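Local coordinates for polyprenyl synthetase (Zymomonas mobilis subsp. mobilis, PDB 4KKM), which probably catalyses the metal-dependent condensation of isopentenyl diphosphate with allylic diphosphates to build farnesyl diphosphate, at residues 40-45 / 62-67; 146-149 / 153-156; 182-187 / 204-209; 213-218 / 234-239. All coordinates share one frame; numbering follows the deposited sequence.

Interaction 1. Residues 40-45 / 62-67; sequences RLFAEQ and YAAIGG
In the all-helical isoprenoid synthase fold, Phe42 near the end of helix 24-45 meets Ala64 and Ile65, where helix 54-64 ends and the chain turns into the glycine-rich loop beginning at Gly66 and Gly67. The central contact is a CH-pi interaction: Ala64 CB sits 3.6 Å from the centroid of the Phe42 ring and only 8° off its normal, so the methyl lies over the middle of one face. The first torsion of Phe42 (chi1 -93°) is turned well away from the staggered position, which lays the ring flat against that methyl. Beside it, Phe42 CB packs on Ile65 CG1 at 3.8 Å. The extended end of Ile65 (chi2 176°) carries CD1 onward to the helix backbone, 3.7 Å from Ala43 CA, with Ala43 CB at 4.0 Å. An alanine in place of Phe42 would remove the whole ring and is likely to open a gap beneath Ala64 CB, whose methyl would lose the ring face it rests on. The Ala64 carbonyl is also held by Arg70, further along the same glycine-rich loop, whose Gly-Lys-Arg sequence binds isopentenyl diphosphate in relatives. Behind the pair stands helix 87-109: Phe42 rests on Cys99, Leu41 on Leu91 and Ala63 on Ile106.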
loop_
_atom_site.group_PDB
_atom_site.type_symbol
_atom_site.label_atom_id
_atom_site.label_comp_id
_atom_site.label_asym_id
_atom_site.label_seq_id
_atom_site.Cartn_x
_atom_site.Cartn_y
_atom_site.Cartn_z
ATOM N N ARG B 40 1.502 22.024 2.192
ATOM C CA ARG B 40 1.226 22.195 3.614
ATOM C C ARG B 40 0.789 20.883 4.259
ATOM O O ARG B 40 1.264 20.514 5.334
ATOM C CB ARG B 40 0.140 23.251 3.841
ATOM C CG ARG B 40 -0.497 23.162 5.230
ATOM C CD ARG B 40 -1.534 24.250 5.480
ATOM N NE ARG B 40 -2.656 24.177 4.545
ATOM C CZ ARG B 40 -3.725 23.404 4.711
ATOM N NH1 ARG B 40 -3.827 22.625 5.779
ATOM N NH2 ARG B 40 -4.692 23.410 3.807
ATOM N N LEU B 41 -0.122 20.182 3.596
ATOM C CA LEU B 41 -0.695 18.966 4.157
ATOM C C LEU B 41 0.336 17.835 4.282
ATOM O O LEU B 41 0.374 17.130 5.294
ATOM C CB LEU B 41 -1.917 18.531 3.335
ATOM C CG LEU B 41 -3.120 19.470 3.459
ATOM C CD1 LEU B 41 -4.193 19.132 2.429
ATOM C CD2 LEU B 41 -3.691 19.417 4.867
ATOM N N PHE B 42 1.172 17.666 3.261
ATOM C CA PHE B 42 2.215 16.647 3.315
ATOM C C PHE B 42 3.225 16.964 4.413
ATOM O O PHE B 42 3.657 16.074 5.145
ATOM C CB PHE B 42 2.933 16.511 1.968
ATOM C CG PHE B 42 2.360 15.445 1.069
ATOM C CD1 PHE B 42 2.304 14.124 1.481
ATOM C CD2 PHE B 42 1.893 15.769 -0.195
ATOM C CE1 PHE B 42 1.789 13.142 0.646
ATOM C CE2 PHE B 42 1.383 14.795 -1.033
ATOM C CZ PHE B 42 1.327 13.480 -0.609
ATOM N N ALA B 43 3.590 18.239 4.527
ATOM C CA ALA B 43 4.563 18.672 5.526
ATOM C C ALA B 43 4.068 18.344 6.927
ATOM O O ALA B 43 4.832 17.881 7.771
ATOM C CB ALA B 43 4.836 20.170 5.396
ATOM N N GLU B 44 2.779 18.576 7.159
ATOM C CA GLU B 44 2.160 18.315 8.451
ATOM C C GLU B 44 2.014 16.822 8.729
ATOM O O GLU B 44 2.075 16.383 9.880
ATOM C CB GLU B 44 0.789 18.989 8.514
ATOM C CG GLU B 44 0.051 18.807 9.828
ATOM C CD GLU B 44 -1.207 19.655 9.907
ATOM O OE1 GLU B 44 -1.861 19.855 8.858
ATOM O OE2 GLU B 44 -1.533 20.132 11.016
ATOM N N GLN B 45 1.815 16.050 7.665
ATOM C CA GLN B 45 1.622 14.612 7.768
ATOM C C GLN B 45 2.942 13.875 7.985
ATOM O O GLN B 45 2.954 12.711 8.395
ATOM C CB GLN B 45 0.950 14.090 6.492
ATOM C CG GLN B 45 0.326 12.718 6.624
ATOM C CD GLN B 45 -0.876 12.719 7.537
ATOM O OE1 GLN B 45 -1.711 13.622 7.481
ATOM N NE2 GLN B 45 -0.967 11.715 8.400
ATOM N N TYR B 62 10.896 14.590 0.528
ATOM C CA TYR B 62 11.560 15.013 -0.697
ATOM C C TYR B 62 10.722 14.675 -1.929
ATOM O O TYR B 62 10.612 15.478 -2.859
ATOM C CB TYR B 62 12.936 14.359 -0.807
ATOM C CG TYR B 62 13.651 14.685 -2.095
ATOM C CD1 TYR B 62 14.353 15.878 -2.239
ATOM C CD2 TYR B 62 13.631 13.803 -3.165
ATOM C CE1 TYR B 62 15.009 16.180 -3.412
ATOM C CE2 TYR B 62 14.279 14.097 -4.340
ATOM C CZ TYR B 62 14.969 15.284 -4.459
ATOM O OH TYR B 62 15.617 15.577 -5.632
ATOM N N ALA B 63 10.134 13.486 -1.934
ATOM C CA ALA B 63 9.333 13.033 -3.070
ATOM C C ALA B 63 7.982 13.726 -3.120
ATOM O O ALA B 63 7.530 14.130 -4.190
ATOM C CB ALA B 63 9.126 11.525 -2.997
ATOM N N ALA B 64 7.339 13.848 -1.961
ATOM C CA ALA B 64 5.954 14.324 -1.888
ATOM C C ALA B 64 5.795 15.844 -1.889
ATOM O O ALA B 64 4.787 16.363 -2.373
ATOM C CB ALA B 64 5.258 13.731 -0.671
ATOM N N ILE B 65 6.779 16.549 -1.337
ATOM C CA ILE B 65 6.681 17.998 -1.180
ATOM C C ILE B 65 7.397 18.751 -2.291
ATOM O O ILE B 65 8.501 18.383 -2.692
ATOM C CB ILE B 65 7.239 18.459 0.187
ATOM C CG1 ILE B 65 6.424 17.851 1.329
ATOM C CG2 ILE B 65 7.246 19.984 0.291
ATOM C CD1 ILE B 65 6.973 18.189 2.705
ATOM N N GLY B 66 6.755 19.807 -2.786
ATOM C CA GLY B 66 7.336 20.655 -3.809
ATOM C C GLY B 66 7.371 19.936 -5.139
ATOM O O GLY B 66 8.438 19.749 -5.726
ATOM N N GLY B 67 6.199 19.522 -5.607
ATOM C CA GLY B 67 6.089 18.767 -6.840
ATOM C C GLY B 67 6.387 19.587 -8.081
ATOM O O GLY B 67 7.345 20.360 -8.120
#

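Interaction 2. Residues 146-149 / 153-156; sequences FEIL and KIHT
Ile154 turns its side chain onto the last full turn of helix 131-150, where it meets Ile148 and Leu149 mostly through their backbone carbonyls. Its CG1 lies 3.2 Å from Ile148 O, a close carbon-oxygen approach, and CD1 stands 3.6 Å from that same oxygen. Leu149 O is more distant, 3.8 Å from Ile154 CG1. Two aliphatic carbons of one branch therefore pack against Ile148 O. Side chain meets side chain just once, at the looser separation of 4.3 Å between Ile148 CG2 and Ile154 CD1. The branch reaches the helix because CG1 lies anti to the carbonyl carbon of Ile154 (chi1 -60°), while chi2 of -59° folds CD1 back instead of letting it extend. The backbones come nearest at Leu149 and Ile154, whose CA atoms are 6.4 Å apart.

Farther out, Ile148 and Leu149 send their side chains into other surroundings: Ile148 packs on Met95 and Cys99 of helix 87-109, and Leu149 on Ile165 and Leu168 of helix 158-172. The loop has fixings of its own, since His155 ND1 bonds to the backbone N of Asp157, and Arg161 bonds to Thr156 O. On helix 131-150, Phe146 stacks on Phe146 of the second subunit. The whole is a short interhelical loop folded back on the helix before it, joining helices 131-150 and 158-172 of the all-helical isoprenoid synthase fold beside its dimer interface.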
loop_
_atom_site.group_PDB
_atom_site.type_symbol
_atom_site.label_atom_id
_atom_site.label_comp_id
_atom_site.label_asym_id
_atom_site.label_seq_id
_atom_site.Cartn_x
_atom_site.Cartn_y
_atom_site.Cartn_z
ATOM N N PHE B 146 -3.780 5.071 2.744
ATOM C CA PHE B 146 -4.916 4.394 3.365
ATOM C C PHE B 146 -5.133 4.861 4.796
ATOM O O PHE B 146 -6.277 4.955 5.257
ATOM C CB PHE B 146 -4.763 2.872 3.267
ATOM C CG PHE B 146 -4.802 2.373 1.857
ATOM C CD1 PHE B 146 -6.015 2.235 1.190
ATOM C CD2 PHE B 146 -3.630 2.093 1.174
ATOM C CE1 PHE B 146 -6.054 1.806 -0.128
ATOM C CE2 PHE B 146 -3.664 1.664 -0.143
ATOM C CZ PHE B 146 -4.879 1.516 -0.795
ATOM N N GLU B 147 -4.040 5.175 5.491
ATOM C CA GLU B 147 -4.152 5.788 6.811
ATOM C C GLU B 147 -4.929 7.097 6.727
ATOM O O GLU B 147 -5.817 7.351 7.541
ATOM C CB GLU B 147 -2.777 6.040 7.451
ATOM C CG GLU B 147 -2.898 6.492 8.908
ATOM C CD GLU B 147 -1.565 6.815 9.557
ATOM O OE1 GLU B 147 -0.513 6.453 8.988
ATOM O OE2 GLU B 147 -1.571 7.434 10.643
ATOM N N ILE B 148 -4.598 7.919 5.734
ATOM C CA ILE B 148 -5.254 9.219 5.566
ATOM C C ILE B 148 -6.753 9.058 5.323
ATOM O O ILE B 148 -7.572 9.731 5.956
ATOM C CB ILE B 148 -4.632 10.022 4.396
ATOM C CG1 ILE B 148 -3.188 10.429 4.714
ATOM C CG2 ILE B 148 -5.471 11.263 4.072
ATOM C CD1 ILE B 148 -2.402 10.850 3.477
ATOM N N LEU B 149 -7.116 8.154 4.417
ATOM C CA LEU B 149 -8.524 7.952 4.073
ATOM C C LEU B 149 -9.353 7.393 5.224
ATOM O O LEU B 149 -10.573 7.568 5.262
ATOM C CB LEU B 149 -8.667 7.028 2.864
ATOM C CG LEU B 149 -8.287 7.602 1.499
ATOM C CD1 LEU B 149 -8.558 6.573 0.410
ATOM C CD2 LEU B 149 -9.071 8.888 1.233
ATOM N N LYS B 153 -11.464 12.926 10.015
ATOM C CA LYS B 153 -11.258 14.194 9.309
ATOM C C LYS B 153 -11.809 14.178 7.882
ATOM O O LYS B 153 -12.185 15.218 7.347
ATOM C CB LYS B 153 -9.762 14.518 9.222
ATOM C CG LYS B 153 -9.049 14.706 10.542
ATOM C CD LYS B 153 -7.592 15.078 10.310
ATOM C CE LYS B 153 -6.842 15.251 11.618
ATOM N NZ LYS B 153 -5.513 15.883 11.395
ATOM N N ILE B 154 -11.820 12.999 7.265
ATOM C CA ILE B 154 -12.246 12.842 5.872
ATOM C C ILE B 154 -13.747 12.996 5.721
ATOM O O ILE B 154 -14.218 13.805 4.921
ATOM C CB ILE B 154 -11.830 11.465 5.322
ATOM C CG1 ILE B 154 -10.308 11.329 5.391
ATOM C CG2 ILE B 154 -12.339 11.270 3.889
ATOM C CD1 ILE B 154 -9.573 12.393 4.609
ATOM N N HIS B 155 -14.493 12.212 6.491
ATOM C CA HIS B 155 -15.953 12.297 6.487
ATOM C C HIS B 155 -16.506 11.602 7.717
ATOM O O HIS B 155 -16.049 10.522 8.083
ATOM C CB HIS B 155 -16.537 11.659 5.221
ATOM C CG HIS B 155 -17.910 12.148 4.877
ATOM N ND1 HIS B 155 -19.028 11.810 5.607
ATOM C CD2 HIS B 155 -18.345 12.955 3.878
ATOM C CE1 HIS B 155 -20.092 12.382 5.076
ATOM N NE2 HIS B 155 -19.704 13.082 4.021
ATOM N N THR B 156 -17.494 12.220 8.354
ATOM C CA THR B 156 -18.092 11.648 9.553
ATOM C C THR B 156 -18.776 10.321 9.237
ATOM O O THR B 156 -18.745 9.394 10.043
ATOM C CB THR B 156 -19.082 12.625 10.211
ATOM O OG1 THR B 156 -20.143 12.918 9.298
ATOM C CG2 THR B 156 -18.376 13.918 10.577
#

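Interaction 3. Residues 182-187 / 204-209; sequences AIDLAA and QLKTGA
Asp184 and Lys206 form the polar half of this contact, a salt bridge with Lys206 NZ 3.2 Å from Asp184 OD2. The hydrogen bond within it is weak. The two side chains cross obliquely, and Lys206 CE lies 3.5 Å from Asp184 OD2 as well. The lysine leaves its backbone with CG anti to N (chi1 -174°) and runs extended until chi4, where a turn of -132° sets NZ. The other carboxylate oxygen, OD1, is engaged by Lys271, so two lysines hold the one carboxylate. Lys206 and Thr207 form the Lys-Thr pair of this family, whose lysine contacts the allylic diphosphate in relatives. The location is consistent with that role: the side chain of Asp184 is about 4 Å from a bound calcium ion, whose ligands include Asp108 and Asp114 of the first aspartate-rich motif. Replacing Lys206 by a leucine would probably leave Asp184 OD2 without its lysine mate, with Lys271 still holding OD1. The apolar half is a single methyl pair, Ile183 CD1 and Leu205 CD1, 3.9 Å apart, with the two side chains crossing at about a right angle. Arg53 of the second subunit packs on both Ile183 and Leu205.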
loop_
_atom_site.group_PDB
_atom_site.type_symbol
_atom_site.label_atom_id
_atom_site.label_comp_id
_atom_site.label_asym_id
_atom_site.label_seq_id
_atom_site.Cartn_x
_atom_site.Cartn_y
_atom_site.Cartn_z
ATOM N N ALA B 182 2.531 -3.015 -14.919
ATOM C CA ALA B 182 2.960 -4.349 -15.331
ATOM C C ALA B 182 2.805 -4.553 -16.832
ATOM O O ALA B 182 3.680 -5.134 -17.465
ATOM C CB ALA B 182 2.190 -5.423 -14.573
ATOM N N ILE B 183 1.684 -4.102 -17.395
ATOM C CA ILE B 183 1.473 -4.217 -18.838
ATOM C C ILE B 183 2.541 -3.420 -19.584
ATOM O O ILE B 183 3.084 -3.879 -20.590
ATOM C CB ILE B 183 0.064 -3.752 -19.267
ATOM C CG1 ILE B 183 -0.997 -4.652 -18.638
ATOM C CG2 ILE B 183 -0.072 -3.773 -20.793
ATOM C CD1 ILE B 183 -2.418 -4.207 -18.901
ATOM N N ASP B 184 2.867 -2.241 -19.066
ATOM C CA ASP B 184 3.900 -1.411 -19.680
ATOM C C ASP B 184 5.252 -2.121 -19.625
ATOM O O ASP B 184 5.983 -2.180 -20.618
ATOM C CB ASP B 184 3.984 -0.054 -18.977
ATOM C CG ASP B 184 4.408 1.064 -19.912
ATOM O OD1 ASP B 184 4.317 0.884 -21.147
ATOM O OD2 ASP B 184 4.821 2.130 -19.408
ATOM N N LEU B 185 5.576 -2.673 -18.462
ATOM C CA LEU B 185 6.804 -3.457 -18.311
ATOM C C LEU B 185 6.841 -4.647 -19.276
ATOM O O LEU B 185 7.881 -4.947 -19.873
ATOM C CB LEU B 185 6.939 -3.936 -16.863
ATOM C CG LEU B 185 8.111 -4.867 -16.539
ATOM C CD1 LEU B 185 9.430 -4.150 -16.739
ATOM C CD2 LEU B 185 7.996 -5.391 -15.111
ATOM N N ALA B 186 5.705 -5.319 -19.437
ATOM C CA ALA B 186 5.614 -6.425 -20.384
ATOM C C ALA B 186 5.880 -5.961 -21.818
ATOM O O ALA B 186 6.544 -6.652 -22.590
ATOM C CB ALA B 186 4.254 -7.088 -20.291
ATOM N N ALA B 187 5.363 -4.788 -22.169
ATOM C CA ALA B 187 5.581 -4.234 -23.504
ATOM C C ALA B 187 7.059 -3.952 -23.738
ATOM O O ALA B 187 7.595 -4.214 -24.816
ATOM C CB ALA B 187 4.764 -2.952 -23.691
ATOM N N GLN B 204 -5.960 2.612 -19.465
ATOM C CA GLN B 204 -7.061 2.545 -18.498
ATOM C C GLN B 204 -6.562 2.193 -17.097
ATOM O O GLN B 204 -7.041 2.733 -16.095
ATOM C CB GLN B 204 -8.110 1.519 -18.932
ATOM C CG GLN B 204 -8.923 1.908 -20.156
ATOM C CD GLN B 204 -9.755 0.748 -20.692
ATOM O OE1 GLN B 204 -9.530 -0.416 -20.334
ATOM N NE2 GLN B 204 -10.724 1.061 -21.550
ATOM N N LEU B 205 -5.589 1.292 -17.032
ATOM C CA LEU B 205 -5.037 0.874 -15.750
ATOM C C LEU B 205 -3.914 1.784 -15.248
ATOM O O LEU B 205 -3.935 2.228 -14.096
ATOM C CB LEU B 205 -4.539 -0.574 -15.818
ATOM C CG LEU B 205 -5.577 -1.657 -16.119
ATOM C CD1 LEU B 205 -4.921 -3.032 -16.145
ATOM C CD2 LEU B 205 -6.718 -1.615 -15.107
ATOM N N LYS B 206 -2.935 2.052 -16.109
ATOM C CA LYS B 206 -1.723 2.762 -15.699
ATOM C C LYS B 206 -1.961 4.194 -15.231
ATOM O O LYS B 206 -1.334 4.646 -14.272
ATOM C CB LYS B 206 -0.676 2.764 -16.814
ATOM C CG LYS B 206 0.660 3.361 -16.382
ATOM C CD LYS B 206 1.728 3.197 -17.454
ATOM C CE LYS B 206 2.982 4.008 -17.125
ATOM N NZ LYS B 206 3.459 4.806 -18.293
ATOM N N THR B 207 -2.846 4.911 -15.919
ATOM C CA THR B 207 -3.186 6.277 -15.513
ATOM C C THR B 207 -4.689 6.479 -15.301
ATOM O O THR B 207 -5.095 7.299 -14.477
ATOM C CB THR B 207 -2.691 7.326 -16.532
ATOM O OG1 THR B 207 -3.268 7.055 -17.812
ATOM C CG2 THR B 207 -1.173 7.302 -16.650
ATOM N N GLY B 208 -5.505 5.737 -16.047
ATOM C CA GLY B 208 -6.953 5.849 -15.942
ATOM C C GLY B 208 -7.513 5.494 -14.571
ATOM O O GLY B 208 -8.489 6.087 -14.111
ATOM N N ALA B 209 -6.899 4.520 -13.914
ATOM C CA ALA B 209 -7.388 4.058 -12.619
ATOM C C ALA B 209 -7.332 5.158 -11.554
ATOM O O ALA B 209 -8.294 5.359 -10.817
ATOM C CB ALA B 209 -6.616 2.846 -12.167
#

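Interaction 4. Residues 213-218 / 234-239; sequences FCLEAG and AYARDI
Leu215 and Tyr235 pack two successive helices of the isoprenoid synthase bundle, 208-221 and 226-253, with their side chains crossing at about a right angle. The leucine fork is directed at one ring carbon: CD1 of Leu215 lies 3.6 Å from Tyr235 CD1, and its CD2 is 3.8 Å from that same atom. The approach is oblique to the ring. The tyrosine is put in place by its first torsion (chi1 165°), which sets CG anti to the backbone N and carries the ring out toward the leucine. Leu215 also meets Ala236, with CG 3.8 Å from Ala236 CB. The methyl is short enough for the backbones to come close, and the CA atoms of Leu215 and Ala236 are 6.3 Å apart. One residue thus packs on two consecutive positions of the partner helix.

The ring is further fixed from its own helix and from beyond. Ile239 CG2 sits 3.8 Å above one face of Tyr235, displaced toward the rim, and the phenol OH bonds to Leu308 O. Helix 306-314 also reaches the leucine through Leu308, while helix 71-80 touches it through Thr79. Nearby on helix 226-253, Asp238 OD2 bonds to His297. Its other oxygen receives Arg237, whose NE is 3.0 Å from Asp238 OD1 at an N-H...O angle of 162°; that oxygen lies in the guanidinium plane, whereas the NE comes from 46° out of the carboxylate plane.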
loop_
_atom_site.group_PDB
_atom_site.type_symbol
_atom_site.label_atom_id
_atom_site.label_comp_id
_atom_site.label_asym_id
_atom_site.label_seq_id
_atom_site.Cartn_x
_atom_site.Cartn_y
_atom_site.Cartn_z
ATOM N N PHE B 213 -10.425 7.295 -9.818
ATOM C CA PHE B 213 -10.597 7.478 -8.380
ATOM C C PHE B 213 -10.885 8.934 -8.027
ATOM O O PHE B 213 -11.736 9.217 -7.190
ATOM C CB PHE B 213 -9.372 7.024 -7.588
ATOM C CG PHE B 213 -9.465 7.378 -6.130
ATOM C CD1 PHE B 213 -10.188 6.578 -5.260
ATOM C CD2 PHE B 213 -8.891 8.542 -5.644
ATOM C CE1 PHE B 213 -10.298 6.912 -3.919
ATOM C CE2 PHE B 213 -9.019 8.889 -4.311
ATOM C CZ PHE B 213 -9.718 8.072 -3.451
ATOM N N CYS B 214 -10.153 9.851 -8.647
ATOM C CA CYS B 214 -10.325 11.272 -8.357
ATOM C C CYS B 214 -11.764 11.732 -8.576
ATOM O O CYS B 214 -12.322 12.465 -7.753
ATOM C CB CYS B 214 -9.378 12.118 -9.210
ATOM S SG CYS B 214 -7.633 11.902 -8.806
ATOM N N LEU B 215 -12.354 11.298 -9.686
ATOM C CA LEU B 215 -13.722 11.683 -10.047
ATOM C C LEU B 215 -14.732 10.938 -9.183
ATOM O O LEU B 215 -15.708 11.519 -8.701
ATOM C CB LEU B 215 -13.990 11.413 -11.535
ATOM C CG LEU B 215 -13.652 12.553 -12.513
ATOM C CD1 LEU B 215 -14.602 13.736 -12.337
ATOM C CD2 LEU B 215 -12.191 13.005 -12.371
ATOM N N GLU B 216 -14.487 9.649 -8.974
ATOM C CA GLU B 216 -15.404 8.845 -8.179
ATOM C C GLU B 216 -15.403 9.311 -6.724
ATOM O O GLU B 216 -16.436 9.296 -6.057
ATOM C CB GLU B 216 -15.074 7.353 -8.284
ATOM C CG GLU B 216 -16.073 6.459 -7.553
ATOM C CD GLU B 216 -15.837 4.971 -7.780
ATOM O OE1 GLU B 216 -14.800 4.601 -8.376
ATOM O OE2 GLU B 216 -16.699 4.167 -7.361
ATOM N N ALA B 217 -14.242 9.754 -6.249
ATOM C CA ALA B 217 -14.121 10.251 -4.881
ATOM C C ALA B 217 -15.030 11.454 -4.645
ATOM O O ALA B 217 -15.636 11.591 -3.580
ATOM C CB ALA B 217 -12.669 10.602 -4.566
ATOM N N GLY B 218 -15.131 12.322 -5.646
ATOM C CA GLY B 218 -16.016 13.472 -5.564
ATOM C C GLY B 218 -17.465 13.055 -5.418
ATOM O O GLY B 218 -18.206 13.607 -4.600
ATOM N N ALA B 234 -16.966 8.490 -16.347
ATOM C CA ALA B 234 -16.858 8.594 -17.799
ATOM C C ALA B 234 -15.986 9.787 -18.204
ATOM O O ALA B 234 -15.228 9.714 -19.171
ATOM C CB ALA B 234 -18.252 8.706 -18.432
ATOM N N TYR B 235 -16.110 10.890 -17.470
ATOM C CA TYR B 235 -15.248 12.048 -17.694
ATOM C C TYR B 235 -13.791 11.657 -17.477
ATOM O O TYR B 235 -12.922 12.007 -18.278
ATOM C CB TYR B 235 -15.635 13.199 -16.761
ATOM C CG TYR B 235 -14.606 14.315 -16.638
ATOM C CD1 TYR B 235 -13.521 14.198 -15.767
ATOM C CD2 TYR B 235 -14.740 15.501 -17.361
ATOM C CE1 TYR B 235 -12.586 15.212 -15.635
ATOM C CE2 TYR B 235 -13.800 16.528 -17.235
ATOM C CZ TYR B 235 -12.725 16.374 -16.365
ATOM O OH TYR B 235 -11.786 17.375 -16.217
ATOM N N ALA B 236 -13.529 10.948 -16.381
ATOM C CA ALA B 236 -12.169 10.522 -16.063
ATOM C C ALA B 236 -11.625 9.610 -17.143
ATOM O O ALA B 236 -10.454 9.692 -17.513
ATOM C CB ALA B 236 -12.126 9.804 -14.722
ATOM N N ARG B 237 -12.480 8.717 -17.623
ATOM C CA ARG B 237 -12.081 7.765 -18.649
ATOM C C ARG B 237 -11.641 8.514 -19.908
ATOM O O ARG B 237 -10.598 8.213 -20.505
ATOM C CB ARG B 237 -13.251 6.834 -18.964
ATOM C CG ARG B 237 -13.029 5.925 -20.167
ATOM C CD ARG B 237 -14.361 5.375 -20.677
ATOM N NE ARG B 237 -15.144 6.418 -21.338
ATOM C CZ ARG B 237 -16.469 6.414 -21.438
ATOM N NH1 ARG B 237 -17.173 5.416 -20.918
ATOM N NH2 ARG B 237 -17.091 7.412 -22.060
ATOM N N ASP B 238 -12.433 9.508 -20.294
ATOM C CA ASP B 238 -12.160 10.260 -21.516
ATOM C C ASP B 238 -10.938 11.169 -21.401
ATOM O O ASP B 238 -10.100 11.171 -22.294
ATOM C CB ASP B 238 -13.398 11.046 -21.981
ATOM C CG ASP B 238 -14.510 10.138 -22.479
ATOM O OD1 ASP B 238 -14.229 8.952 -22.759
ATOM O OD2 ASP B 238 -15.663 10.605 -22.583
ATOM N N ILE B 239 -10.813 11.929 -20.311
ATOM C CA ILE B 239 -9.611 12.755 -20.147
ATOM C C ILE B 239 -8.346 11.917 -19.956
ATOM O O ILE B 239 -7.262 12.327 -20.364
ATOM C CB ILE B 239 -9.708 13.798 -18.998
ATOM C CG1 ILE B 239 -9.887 13.113 -17.640
ATOM C CG2 ILE B 239 -10.815 14.793 -19.263
ATOM C CD1 ILE B 239 -9.362 13.931 -16.465
#

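Overall arrangement
From the N terminus the four contacts run in series, none nested in or crossing another. Interaction 1 closes a 16-residue connection between helices 24-45 and 54-64. Interaction 2 closes a three-residue one, tying the end of helix 131-150 to the loop before helix 158-172, about 17 Å from interaction 1 between centres. Helix 87-109 backs both: Cys99 touches Phe42 and Ile148, while Arg92 meets Gln45 and Ile154. Interaction 3 spans 16 residues and joins helix 177-188 to the end of helix 196-206, near the calcium ion and across the chain's centre from interaction 1. Interaction 4 follows directly, tying helix 208-221, which interaction 3 also uses, to helix 226-253 across 15 residues.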